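Local coordinates for protein phosphodiesterase (Salpingoeca rosetta, PDB 7CJ3) that belongs to the bacteriorhodopsin-like membrane proteins and holds a retinal inside a bundle of transmembrane helices, at residues B[64-69]-B[101-106]; B[96-101]-B[135-140]; B[122-127]-B[241-246]. All coordinates share one frame; numbering follows the deposited sequence.

Contact 1. Residues B[64-69]-B[101-106]; sequences ATSVAF and VACISY. With OLC ((2R)-2,3-dihydroxypropyl (9Z)-octadec-9-enoate), chain D; OLC ((2R)-2,3-dihydroxypropyl (9Z)-octadec-9-enoate), chain L.
In the transmembrane bundle of this bacteriorhodopsin-like fold, helices 58-81 and 86-111 lie against each other through Thr65, Ser66 and Phe69 on one side and Ala102, Cys103 and Tyr106 on the other. The axes of the two six-residue segments pass 7.9 Å apart and run almost antiparallel, at 156°. Packing is reciprocal: each helix offers a ring to a methyl group of its neighbour. Ala102 CB sits over the middle of one face of the Phe69 ring, a CH-pi contact of 3.6 Å to the ring centroid. Thr65 CG2 does the same over Tyr106, at 3.8 Å from the ring centroid; its methyl reaches there because it stands anti to the backbone N, while OG1 turns back to Phe61 O of its own helix. The two rings come together at Phe69 CE2 and Tyr106 CE2, 4.1 Å apart. Beside the rings, Phe69 CB presses on Cys103 CB at 3.7 Å. The one hydrogen bond across the pair runs from Ser66 OG to Cys103 O, 2.6 Å, with the hydroxyl carried across by a chi1 of -165° and the donor tilted 31° from the carbonyl plane. Acyl tails of two OLC molecules lie along helix 58-81, Val67 CG1 being 3.6 Å from C18 of the chain D molecule, and Ala64 packs on Ala64 of the second subunit. On helix 250-277, Asp261 OD2 is hydrogen-bonded to Tyr106 OH, and Lys265, probably the retinal-bearing lysine as in this family, touches Phe69. A buried serine hydroxyl thus spends its donor on a main-chain carbonyl of the partner helix, a polar tie beside the methyl-on-ring packing, while Phe69, its side chain about 6 Å from retinal, brings the contact close to the chromophore site.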
loop_
_atom_site.group_PDB
_atom_site.type_symbol
_atom_site.label_atom_id
_atom_site.label_comp_id
_atom_site.label_asym_id
_atom_site.label_seq_id
_atom_site.Cartn_x
_atom_site.Cartn_y
_atom_site.Cartn_z
ATOM N N ALA B 64 -0.272 9.764 1.015
ATOM C CA ALA B 64 -0.776 8.383 1.134
ATOM C C ALA B 64 -0.074 7.500 0.112
ATOM O O ALA B 64 0.351 6.375 0.471
ATOM C CB ALA B 64 -2.253 8.353 0.915
ATOM N N THR B 65 0.028 7.976 -1.128
ATOM C CA THR B 65 0.661 7.221 -2.231
ATOM C C THR B 65 2.099 6.942 -1.831
ATOM O O THR B 65 2.625 5.809 -2.104
ATOM C CB THR B 65 0.583 7.997 -3.539
ATOM O OG1 THR B 65 -0.761 8.427 -3.694
ATOM C CG2 THR B 65 0.972 7.170 -4.740
ATOM N N SER B 66 2.703 7.936 -1.171
ATOM C CA SER B 66 4.156 7.898 -0.860
ATOM C C SER B 66 4.413 6.766 0.129
ATOM O O SER B 66 5.288 5.908 -0.154
ATOM C CB SER B 66 4.702 9.192 -0.370
ATOM O OG SER B 66 6.106 9.105 -0.461
ATOM N N VAL B 67 3.629 6.760 1.200
ATOM C CA VAL B 67 3.723 5.709 2.242
ATOM C C VAL B 67 3.551 4.344 1.554
ATOM O O VAL B 67 4.374 3.417 1.838
ATOM C CB VAL B 67 2.690 5.950 3.356
ATOM C CG1 VAL B 67 2.663 4.785 4.337
ATOM C CG2 VAL B 67 2.949 7.263 4.073
ATOM N N ALA B 68 2.571 4.227 0.646
ATOM C CA ALA B 68 2.256 2.945 -0.019
ATOM C C ALA B 68 3.504 2.441 -0.758
ATOM O O ALA B 68 3.939 1.307 -0.515
ATOM C CB ALA B 68 1.094 3.116 -0.945
ATOM N N PHE B 69 4.092 3.256 -1.626
ATOM C CA PHE B 69 5.335 2.874 -2.345
ATOM C C PHE B 69 6.500 2.542 -1.386
ATOM O O PHE B 69 7.268 1.629 -1.651
ATOM C CB PHE B 69 5.729 3.986 -3.306
ATOM C CG PHE B 69 4.989 3.896 -4.606
ATOM C CD1 PHE B 69 5.271 2.874 -5.492
ATOM C CD2 PHE B 69 4.018 4.820 -4.942
ATOM C CE1 PHE B 69 4.615 2.800 -6.713
ATOM C CE2 PHE B 69 3.369 4.751 -6.159
ATOM C CZ PHE B 69 3.682 3.756 -7.047
ATOM N N VAL B 101 11.754 5.266 -6.495
ATOM C CA VAL B 101 11.716 6.539 -7.261
ATOM C C VAL B 101 10.316 7.115 -7.090
ATOM O O VAL B 101 10.194 8.317 -6.799
ATOM C CB VAL B 101 12.075 6.357 -8.747
ATOM C CG1 VAL B 101 11.774 7.614 -9.566
ATOM C CG2 VAL B 101 13.527 5.961 -8.915
ATOM N N ALA B 102 9.304 6.267 -7.269
ATOM C CA ALA B 102 7.878 6.635 -7.135
ATOM C C ALA B 102 7.630 7.128 -5.708
ATOM O O ALA B 102 7.012 8.174 -5.537
ATOM C CB ALA B 102 7.002 5.461 -7.494
ATOM N N CYS B 103 8.171 6.445 -4.721
ATOM C CA CYS B 103 8.005 6.812 -3.302
ATOM C C CYS B 103 8.438 8.264 -3.063
ATOM O O CYS B 103 7.611 9.053 -2.523
ATOM C CB CYS B 103 8.800 5.882 -2.406
ATOM S SG CYS B 103 8.675 6.398 -0.678
ATOM N N ILE B 104 9.690 8.599 -3.413
ATOM C CA ILE B 104 10.268 9.945 -3.125
ATOM C C ILE B 104 9.646 11.006 -4.038
ATOM O O ILE B 104 9.554 12.163 -3.559
ATOM C CB ILE B 104 11.802 9.983 -3.179
ATOM C CG1 ILE B 104 12.342 9.562 -4.552
ATOM C CG2 ILE B 104 12.378 9.147 -2.053
ATOM C CD1 ILE B 104 13.876 9.494 -4.654
ATOM N N SER B 105 9.242 10.668 -5.277
ATOM C CA SER B 105 8.612 11.681 -6.164
ATOM C C SER B 105 7.313 12.110 -5.483
ATOM O O SER B 105 7.036 13.325 -5.388
ATOM C CB SER B 105 8.406 11.231 -7.585
ATOM O OG SER B 105 9.275 10.155 -7.906
ATOM N N TYR B 106 6.560 11.150 -4.962
ATOM C CA TYR B 106 5.242 11.460 -4.353
ATOM C C TYR B 106 5.459 12.201 -3.025
ATOM O O TYR B 106 4.699 13.157 -2.796
ATOM C CB TYR B 106 4.392 10.190 -4.295
ATOM C CG TYR B 106 3.655 9.909 -5.582
ATOM C CD1 TYR B 106 2.571 10.687 -5.967
ATOM C CD2 TYR B 106 4.021 8.856 -6.410
ATOM C CE1 TYR B 106 1.872 10.425 -7.138
ATOM C CE2 TYR B 106 3.331 8.585 -7.590
ATOM C CZ TYR B 106 2.242 9.368 -7.963
ATOM O OH TYR B 106 1.573 9.112 -9.138
HETATM C C18 OLC D . -0.209 2.950 3.052
HETATM C C10 OLC D . -1.091 11.084 4.805
HETATM C C9 OLC D . -0.024 11.856 5.052
HETATM C C17 OLC D . -1.508 3.710 3.019
HETATM C C11 OLC D . -1.277 9.670 5.317
HETATM C C8 OLC D . -0.063 13.267 4.484
HETATM C C16 OLC D . -1.363 5.087 3.642
HETATM C C12 OLC D . -2.778 9.308 5.454
HETATM C C7 OLC D . -1.269 14.058 5.064
HETATM C C15 OLC D . -2.627 5.546 4.351
HETATM C C13 OLC D . -3.161 8.020 4.740
HETATM C C6 OLC D . -1.088 15.590 5.081
HETATM C C14 OLC D . -2.405 6.783 5.184
HETATM C C5 OLC D . -2.391 16.416 5.032
HETATM C C18 OLC L . -2.806 1.872 -2.684
HETATM C C10 OLC L . -6.632 8.339 -3.708
HETATM C C9 OLC L . -7.881 7.850 -3.598
HETATM C C17 OLC L . -2.204 3.267 -2.841
HETATM C C11 OLC L . -5.560 8.205 -2.652
HETATM C C8 OLC L . -8.261 7.094 -2.347
HETATM C C24 OLC L . -14.894 16.640 0.018
HETATM C C16 OLC L . -2.560 4.039 -1.627
HETATM C C12 OLC L . -4.386 7.693 -3.391
HETATM C C7 OLC L . -9.623 6.496 -2.501
HETATM C C15 OLC L . -4.058 4.347 -1.667
HETATM C C13 OLC L . -3.659 6.632 -2.630
HETATM C C6 OLC L . -10.647 7.586 -2.791
HETATM C C14 OLC L . -4.488 5.381 -2.708
HETATM C C5 OLC L . -10.816 8.668 -1.753
HETATM C C4 OLC L . -10.764 9.981 -2.477
HETATM C C3 OLC L . -11.146 11.107 -1.523
HETATM C C2 OLC L . -12.615 11.094 -1.154
HETATM C C21 OLC L . -14.710 14.371 -0.838
HETATM C C1 OLC L . -13.159 12.465 -1.438
HETATM C C22 OLC L . -14.072 15.335 0.141
HETATM O O19 OLC L . -12.697 13.076 -2.399
HETATM O O25 OLC L . -14.150 17.808 0.423
HETATM O O23 OLC L . -13.999 14.748 1.493
HETATM O O20 OLC L . -14.199 13.059 -0.582
#

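Contact 2. Residues B[96-101]-B[135-140]; sequences AYVDGV and IITCPT. With OLC ((2R)-2,3-dihydroxypropyl (9Z)-octadec-9-enoate), chain Q; RET (retinal), chain K; OLC ((2R)-2,3-dihydroxypropyl (9Z)-octadec-9-enoate), chain R.
Thr137 carries the close-fitting part, its methyl CG2 set against the ridge formed by Val98 and Val101. That methyl lies 3.8 Å from Val98 O and equally 3.8 Å from Val101 CG1, with no hydrogen bond between the segments. A chi1 of 57° gives OG1 the place between backbone N and carbonyl carbon and swings CG2 toward the valines; OG1 itself bonds back to Glu133 O and lies 3.9 Å from C15 of retinal. One turn further along helix 128-149, Thr140 and Val98 lie alongside with their ends oppositely directed, Val98 CG1 4.1 Å from Thr140 CG2. These are neighbouring helices of the retinal-binding bundle, the axes of the two six-residue segments 9.6 Å apart and nearly antiparallel, and Thr137 and Cys138 belong to the retinal pocket. Helix 128-149 kinks here: Pro139 has no N-H and Thr140 N makes no helical bond, while the Thr140 hydroxyl, OG1, donates to Ile136 O at 2.7 Å. The fit is slacker at Ile136, whose CG2 only approaches Val101 CG1 to 4.4 Å, with Met28 and Trp32 of helix 17-41 covering both residues. Lipid takes over beyond the helix pair: an OLC tail (chain Q) crosses one face of the Tyr97 ring and passes 3.7 Å from Gly100 CA with its C11, and a second tail (chain R) meets Thr140.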
loop_
_atom_site.group_PDB
_atom_site.type_symbol
_atom_site.label_atom_id
_atom_site.label_comp_id
_atom_site.label_asym_id
_atom_site.label_seq_id
_atom_site.Cartn_x
_atom_site.Cartn_y
_atom_site.Cartn_z
ATOM N N ALA B 96 12.512 -2.619 -7.007
ATOM C CA ALA B 96 12.885 -1.875 -5.788
ATOM C C ALA B 96 13.198 -0.408 -6.131
ATOM O O ALA B 96 12.671 0.449 -5.416
ATOM C CB ALA B 96 14.031 -2.568 -5.109
ATOM N N TYR B 97 13.979 -0.133 -7.198
ATOM C CA TYR B 97 14.374 1.237 -7.633
ATOM C C TYR B 97 13.153 1.995 -8.164
ATOM O O TYR B 97 12.904 3.162 -7.761
ATOM C CB TYR B 97 15.486 1.218 -8.690
ATOM C CG TYR B 97 16.847 0.876 -8.122
ATOM C CD1 TYR B 97 17.457 -0.357 -8.330
ATOM C CD2 TYR B 97 17.541 1.816 -7.368
ATOM C CE1 TYR B 97 18.707 -0.646 -7.790
ATOM C CE2 TYR B 97 18.780 1.540 -6.808
ATOM C CZ TYR B 97 19.366 0.302 -7.015
ATOM O OH TYR B 97 20.596 0.061 -6.458
ATOM N N VAL B 98 12.396 1.355 -9.055
ATOM C CA VAL B 98 11.187 1.982 -9.649
ATOM C C VAL B 98 10.250 2.411 -8.524
ATOM O O VAL B 98 9.808 3.569 -8.534
ATOM C CB VAL B 98 10.446 1.154 -10.700
ATOM C CG1 VAL B 98 11.288 1.003 -11.959
ATOM C CG2 VAL B 98 9.990 -0.185 -10.177
ATOM N N ASP B 99 10.025 1.537 -7.544
ATOM C CA ASP B 99 9.069 1.784 -6.427
ATOM C C ASP B 99 9.629 2.859 -5.498
ATOM O O ASP B 99 8.854 3.694 -5.024
ATOM C CB ASP B 99 8.757 0.480 -5.692
ATOM C CG ASP B 99 7.725 -0.356 -6.430
ATOM O OD1 ASP B 99 7.245 0.096 -7.512
ATOM O OD2 ASP B 99 7.387 -1.420 -5.928
ATOM N N GLY B 100 10.929 2.822 -5.238
ATOM C CA GLY B 100 11.621 3.874 -4.484
ATOM C C GLY B 100 11.518 5.222 -5.178
ATOM O O GLY B 100 11.253 6.225 -4.481
ATOM N N VAL B 101 11.754 5.266 -6.495
ATOM C CA VAL B 101 11.716 6.539 -7.261
ATOM C C VAL B 101 10.316 7.115 -7.090
ATOM O O VAL B 101 10.194 8.317 -6.799
ATOM C CB VAL B 101 12.075 6.357 -8.747
ATOM C CG1 VAL B 101 11.774 7.614 -9.566
ATOM C CG2 VAL B 101 13.527 5.961 -8.915
ATOM N N ILE B 135 8.957 9.121 -16.723
ATOM C CA ILE B 135 10.035 9.050 -17.755
ATOM C C ILE B 135 11.248 8.254 -17.241
ATOM O O ILE B 135 11.929 7.605 -18.093
ATOM C CB ILE B 135 10.412 10.468 -18.224
ATOM C CG1 ILE B 135 9.335 11.001 -19.177
ATOM C CG2 ILE B 135 11.811 10.507 -18.852
ATOM C CD1 ILE B 135 9.263 12.530 -19.264
ATOM N N ILE B 136 11.532 8.283 -15.934
ATOM C CA ILE B 136 12.619 7.455 -15.342
ATOM C C ILE B 136 12.157 6.005 -15.180
ATOM O O ILE B 136 12.985 5.114 -15.425
ATOM C CB ILE B 136 13.090 8.026 -14.006
ATOM C CG1 ILE B 136 13.669 9.429 -14.185
ATOM C CG2 ILE B 136 14.083 7.100 -13.331
ATOM C CD1 ILE B 136 13.841 10.178 -12.875
ATOM N N THR B 137 10.906 5.758 -14.789
ATOM C CA THR B 137 10.426 4.411 -14.378
ATOM C C THR B 137 9.770 3.614 -15.528
ATOM O O THR B 137 10.037 2.409 -15.623
ATOM C CB THR B 137 9.478 4.544 -13.188
ATOM O OG1 THR B 137 8.417 5.413 -13.596
ATOM C CG2 THR B 137 10.175 5.091 -11.963
ATOM N N CYS B 138 8.909 4.204 -16.350
ATOM C CA CYS B 138 8.155 3.444 -17.383
ATOM C C CYS B 138 9.108 2.788 -18.380
ATOM O O CYS B 138 8.949 1.614 -18.728
ATOM C CB CYS B 138 7.156 4.303 -18.137
ATOM S SG CYS B 138 5.805 4.838 -17.061
ATOM N N PRO B 139 10.082 3.535 -18.942
ATOM C CA PRO B 139 11.075 2.901 -19.809
ATOM C C PRO B 139 11.879 1.812 -19.074
ATOM O O PRO B 139 12.254 0.858 -19.714
ATOM C CB PRO B 139 11.884 4.087 -20.347
ATOM C CG PRO B 139 10.910 5.264 -20.225
ATOM C CD PRO B 139 10.208 5.003 -18.914
ATOM N N THR B 140 12.065 1.921 -17.758
ATOM C CA THR B 140 12.797 0.907 -16.947
ATOM C C THR B 140 11.904 -0.332 -16.754
ATOM O O THR B 140 12.452 -1.466 -16.765
ATOM C CB THR B 140 13.273 1.455 -15.591
ATOM O OG1 THR B 140 14.075 2.638 -15.729
ATOM C CG2 THR B 140 14.076 0.419 -14.841
HETATM C C18 OLC Q . 12.056 1.060 2.533
HETATM C C10 OLC Q . 15.664 3.322 -3.997
HETATM C C9 OLC Q . 16.156 2.076 -4.007
HETATM C C17 OLC Q . 11.999 2.546 2.216
HETATM C C11 OLC Q . 14.900 3.727 -2.761
HETATM C C8 OLC Q . 15.933 1.110 -2.851
HETATM C C24 OLC Q . 26.256 -3.998 -6.808
HETATM C C16 OLC Q . 12.500 2.905 0.798
HETATM C C12 OLC Q . 14.575 5.206 -2.578
HETATM C C7 OLC Q . 16.953 -0.021 -2.770
HETATM C C15 OLC Q . 12.366 4.432 0.551
HETATM C C13 OLC Q . 14.056 5.406 -1.135
HETATM C C6 OLC Q . 17.129 -0.813 -4.060
HETATM C C14 OLC Q . 12.611 4.938 -0.874
HETATM C C5 OLC Q . 17.594 -2.256 -3.743
HETATM C C4 OLC Q . 19.053 -2.563 -4.082
HETATM C C3 OLC Q . 19.213 -3.763 -5.015
HETATM C C2 OLC Q . 20.475 -3.656 -5.884
HETATM C C21 OLC Q . 23.795 -4.443 -6.587
HETATM C C1 OLC Q . 21.712 -4.219 -5.186
HETATM C C22 OLC Q . 25.181 -4.761 -5.992
HETATM O O19 OLC Q . 21.939 -4.002 -4.002
HETATM O O25 OLC Q . 27.213 -3.229 -6.046
HETATM O O23 OLC Q . 25.214 -4.454 -4.584
HETATM O O20 OLC Q . 22.693 -5.043 -5.909
HETATM C C1 RET K . -0.226 10.318 -21.118
HETATM C C2 RET K . -0.467 11.440 -22.130
HETATM C C3 RET K . -1.613 11.220 -23.013
HETATM C C4 RET K . -1.480 9.909 -23.759
HETATM C C5 RET K . -0.839 8.791 -22.985
HETATM C C6 RET K . -0.370 8.923 -21.721
HETATM C C7 RET K . 0.034 7.717 -20.983
HETATM C C8 RET K . 0.665 7.617 -19.747
HETATM C C9 RET K . 1.254 6.464 -19.150
HETATM C C10 RET K . 1.915 6.504 -17.897
HETATM C C11 RET K . 2.370 5.435 -17.115
HETATM C C12 RET K . 2.916 5.438 -15.837
HETATM C C13 RET K . 3.409 4.342 -15.109
HETATM C C14 RET K . 4.016 4.529 -13.880
HETATM C C15 RET K . 5.000 3.640 -13.268
HETATM C C16 RET K . 1.209 10.553 -20.614
HETATM C C17 RET K . -1.205 10.514 -19.947
HETATM C C18 RET K . -0.782 7.513 -23.797
HETATM C C19 RET K . 1.184 5.126 -19.822
HETATM C C20 RET K . 3.233 2.975 -15.695
HETATM C C18 OLC R . 19.712 7.021 -21.400
HETATM C C10 OLC R . 23.985 2.941 -18.105
HETATM C C9 OLC R . 22.696 2.880 -17.751
HETATM C C17 OLC R . 21.036 7.774 -21.366
HETATM C C11 OLC R . 24.479 3.670 -19.335
HETATM C C8 OLC R . 21.544 3.536 -18.517
HETATM C C16 OLC R . 22.259 6.854 -21.422
HETATM C C12 OLC R . 24.574 5.164 -19.034
HETATM C C7 OLC R . 20.355 2.565 -18.691
HETATM C C15 OLC R . 23.597 7.599 -21.535
HETATM C C13 OLC R . 25.126 5.982 -20.220
HETATM C C6 OLC R . 19.162 2.773 -17.752
HETATM C C14 OLC R . 24.509 7.391 -20.320
HETATM C C5 OLC R . 18.192 1.577 -17.823
HETATM C C4 OLC R . 17.162 1.557 -16.676
HETATM C C3 OLC R . 17.298 0.357 -15.734
#

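Contact 3. Residues B[122-127]-B[241-246]; sequences QGNPVW and FLRRQG
Gln122 reaches the end of helix 235-245 by a bend at chi2 (85°), which carries its amide onto the carbonyl of Arg244; Arg243, extended through chi1 and chi2, lays its CD near Asn124, and the later bend at chi3 turns the guanidinium toward its carboxylate partners. Gln122 NE2 donates to Arg244 O at 2.6 Å along a nearly straight N-H line of 169°. The acceptor lies in the plane of the glutamine amide, yet the nitrogen stands above the carbonyl plane, 68° out of it, and so approaches the oxygen from over the peptide group. OE1 of the same amide has a hydrogen bond of its own to a residue flanking the segments. Arg243 O is also near, 3.4 Å from Gln122 NE2, but the angle is too poor for a bond. Beyond this grip the meeting is looser: Asn124 ND2 comes only to 4.1 Å from Arg243 CD, the two side chains crossing with amide and guanidinium planes almost perpendicular. Arg243 spends its charge on Glu254 and Glu240, and the guanidinium of Arg244 is hydrogen-bonded to Ser173 OG and Gly170 O. The helix ends in a Schellman motif, with Gly246 at positive phi and its N weakly bonded to Arg243 O, 3.1 Å. The other partner is the turn of the two-stranded hairpin 117-118/125-126, where Asp119 OD1 accepts from both Gln122 N and Asn124 N, which probably helps hold the loop that carries the amide. At a helix C terminus, where carbonyl oxygens lack the next turn's donors and probably gather partial negative charge, a neutral side-chain N-H supplies one of the missing donors and ties this surface loop to the helix end.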
loop_
_atom_site.group_PDB
_atom_site.type_symbol
_atom_site.label_atom_id
_atom_site.label_comp_id
_atom_site.label_asym_id
_atom_site.label_seq_id
_atom_site.Cartn_x
_atom_site.Cartn_y
_atom_site.Cartn_z
ATOM N N GLN B 122 -7.906 23.987 -18.951
ATOM C CA GLN B 122 -8.626 24.343 -17.682
ATOM C C GLN B 122 -7.800 25.297 -16.811
ATOM O O GLN B 122 -8.361 25.843 -15.871
ATOM C CB GLN B 122 -8.952 23.085 -16.868
ATOM C CG GLN B 122 -10.115 22.280 -17.422
ATOM C CD GLN B 122 -9.736 21.304 -18.496
ATOM O OE1 GLN B 122 -8.632 20.754 -18.522
ATOM N NE2 GLN B 122 -10.691 21.047 -19.378
ATOM N N GLY B 123 -6.515 25.496 -17.110
ATOM C CA GLY B 123 -5.605 26.207 -16.203
ATOM C C GLY B 123 -5.340 25.397 -14.939
ATOM O O GLY B 123 -5.061 26.007 -13.882
ATOM N N ASN B 124 -5.428 24.068 -15.054
ATOM C CA ASN B 124 -5.110 23.073 -13.999
ATOM C C ASN B 124 -3.603 22.911 -13.969
ATOM O O ASN B 124 -2.933 23.163 -14.962
ATOM C CB ASN B 124 -5.791 21.716 -14.251
ATOM C CG ASN B 124 -7.232 21.651 -13.770
ATOM O OD1 ASN B 124 -7.686 22.523 -13.044
ATOM N ND2 ASN B 124 -7.959 20.628 -14.167
ATOM N N PRO B 125 -3.019 22.489 -12.827
ATOM C CA PRO B 125 -1.565 22.283 -12.761
ATOM C C PRO B 125 -1.092 21.002 -13.471
ATOM O O PRO B 125 -1.750 19.996 -13.409
ATOM C CB PRO B 125 -1.258 22.243 -11.256
ATOM C CG PRO B 125 -2.592 21.960 -10.565
ATOM C CD PRO B 125 -3.711 22.253 -11.550
ATOM N N VAL B 126 0.054 21.090 -14.134
ATOM C CA VAL B 126 0.770 19.980 -14.806
ATOM C C VAL B 126 2.007 19.662 -13.962
ATOM O O VAL B 126 2.975 20.435 -13.985
ATOM C CB VAL B 126 1.162 20.387 -16.238
ATOM C CG1 VAL B 126 1.708 19.214 -17.048
ATOM C CG2 VAL B 126 0.005 21.043 -16.953
ATOM N N TRP B 127 1.970 18.554 -13.226
ATOM C CA TRP B 127 3.032 18.160 -12.273
ATOM C C TRP B 127 4.177 17.540 -13.070
ATOM O O TRP B 127 4.047 16.334 -13.478
ATOM C CB TRP B 127 2.481 17.181 -11.253
ATOM C CG TRP B 127 1.353 17.693 -10.413
ATOM C CD1 TRP B 127 0.154 17.067 -10.198
ATOM C CD2 TRP B 127 1.331 18.874 -9.591
ATOM N NE1 TRP B 127 -0.609 17.781 -9.315
ATOM C CE2 TRP B 127 0.078 18.900 -8.935
ATOM C CE3 TRP B 127 2.243 19.902 -9.325
ATOM C CZ2 TRP B 127 -0.286 19.922 -8.053
ATOM C CZ3 TRP B 127 1.870 20.915 -8.464
ATOM C CH2 TRP B 127 0.634 20.920 -7.819
ATOM N N PHE B 241 -7.712 12.344 -20.863
ATOM C CA PHE B 241 -8.821 12.575 -21.828
ATOM C C PHE B 241 -10.052 13.165 -21.138
ATOM O O PHE B 241 -10.544 14.204 -21.583
ATOM C CB PHE B 241 -9.256 11.279 -22.511
ATOM C CG PHE B 241 -10.313 11.516 -23.548
ATOM C CD1 PHE B 241 -9.990 12.138 -24.748
ATOM C CD2 PHE B 241 -11.638 11.174 -23.311
ATOM C CE1 PHE B 241 -10.960 12.363 -25.713
ATOM C CE2 PHE B 241 -12.617 11.436 -24.260
ATOM C CZ PHE B 241 -12.271 12.022 -25.463
ATOM N N LEU B 242 -10.537 12.493 -20.093
ATOM C CA LEU B 242 -11.787 12.822 -19.356
ATOM C C LEU B 242 -11.657 14.150 -18.607
ATOM O O LEU B 242 -12.687 14.841 -18.460
ATOM C CB LEU B 242 -12.084 11.699 -18.367
ATOM C CG LEU B 242 -12.649 10.424 -18.994
ATOM C CD1 LEU B 242 -12.656 9.268 -18.003
ATOM C CD2 LEU B 242 -14.049 10.677 -19.521
ATOM N N ARG B 243 -10.464 14.479 -18.094
ATOM C CA ARG B 243 -10.274 15.718 -17.306
ATOM C C ARG B 243 -10.146 16.913 -18.265
ATOM O O ARG B 243 -10.814 17.954 -18.030
ATOM C CB ARG B 243 -9.077 15.571 -16.376
ATOM C CG ARG B 243 -8.924 16.760 -15.438
ATOM C CD ARG B 243 -7.863 16.541 -14.387
ATOM N NE ARG B 243 -6.591 16.039 -14.889
ATOM C CZ ARG B 243 -5.679 15.386 -14.171
ATOM N NH1 ARG B 243 -5.868 15.124 -12.890
ATOM N NH2 ARG B 243 -4.574 14.971 -14.769
ATOM N N ARG B 244 -9.350 16.771 -19.324
ATOM C CA ARG B 244 -9.120 17.854 -20.310
ATOM C C ARG B 244 -10.441 18.297 -20.959
ATOM O O ARG B 244 -10.499 19.464 -21.425
ATOM C CB ARG B 244 -8.129 17.398 -21.385
ATOM C CG ARG B 244 -6.684 17.737 -21.056
ATOM C CD ARG B 244 -5.684 17.400 -22.131
ATOM N NE ARG B 244 -4.505 16.751 -21.620
ATOM C CZ ARG B 244 -3.324 16.674 -22.248
ATOM N NH1 ARG B 244 -3.145 17.213 -23.445
ATOM N NH2 ARG B 244 -2.305 16.068 -21.657
ATOM N N GLN B 245 -11.432 17.400 -21.036
ATOM C CA GLN B 245 -12.731 17.627 -21.744
ATOM C C GLN B 245 -13.764 18.223 -20.777
ATOM O O GLN B 245 -14.724 18.807 -21.248
ATOM C CB GLN B 245 -13.247 16.315 -22.335
ATOM C CG GLN B 245 -12.309 15.665 -23.345
ATOM C CD GLN B 245 -12.223 16.407 -24.655
ATOM O OE1 GLN B 245 -11.254 16.298 -25.400
ATOM N NE2 GLN B 245 -13.256 17.176 -24.969
ATOM N N GLY B 246 -13.567 18.075 -19.470
ATOM C CA GLY B 246 -14.404 18.716 -18.446
ATOM C C GLY B 246 -15.373 17.758 -17.792
ATOM O O GLY B 246 -16.249 18.255 -17.086
#

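Overall arrangement
From the N terminus, contact 1 comes first, pairing helix 58-81 with helix 86-111 and closing a loop of 31 residues. Before it is complete, contact 2 has opened earlier on helix 86-111; the two share Val101, touch where Phe69 CB meets Asp99 O, and cross along the chain. The chain then forms the small hairpin with strand 125-126, where contact 3 opens, and enters helix 128-149, which closes contact 2. Contact 3 therefore crosses contact 2 but follows contact 1 in series, closing only at helix 235-245. Contacts 1 and 2 bind three successive helices within the bundle; contact 3 joins the hairpin loop to a late helix at the surface.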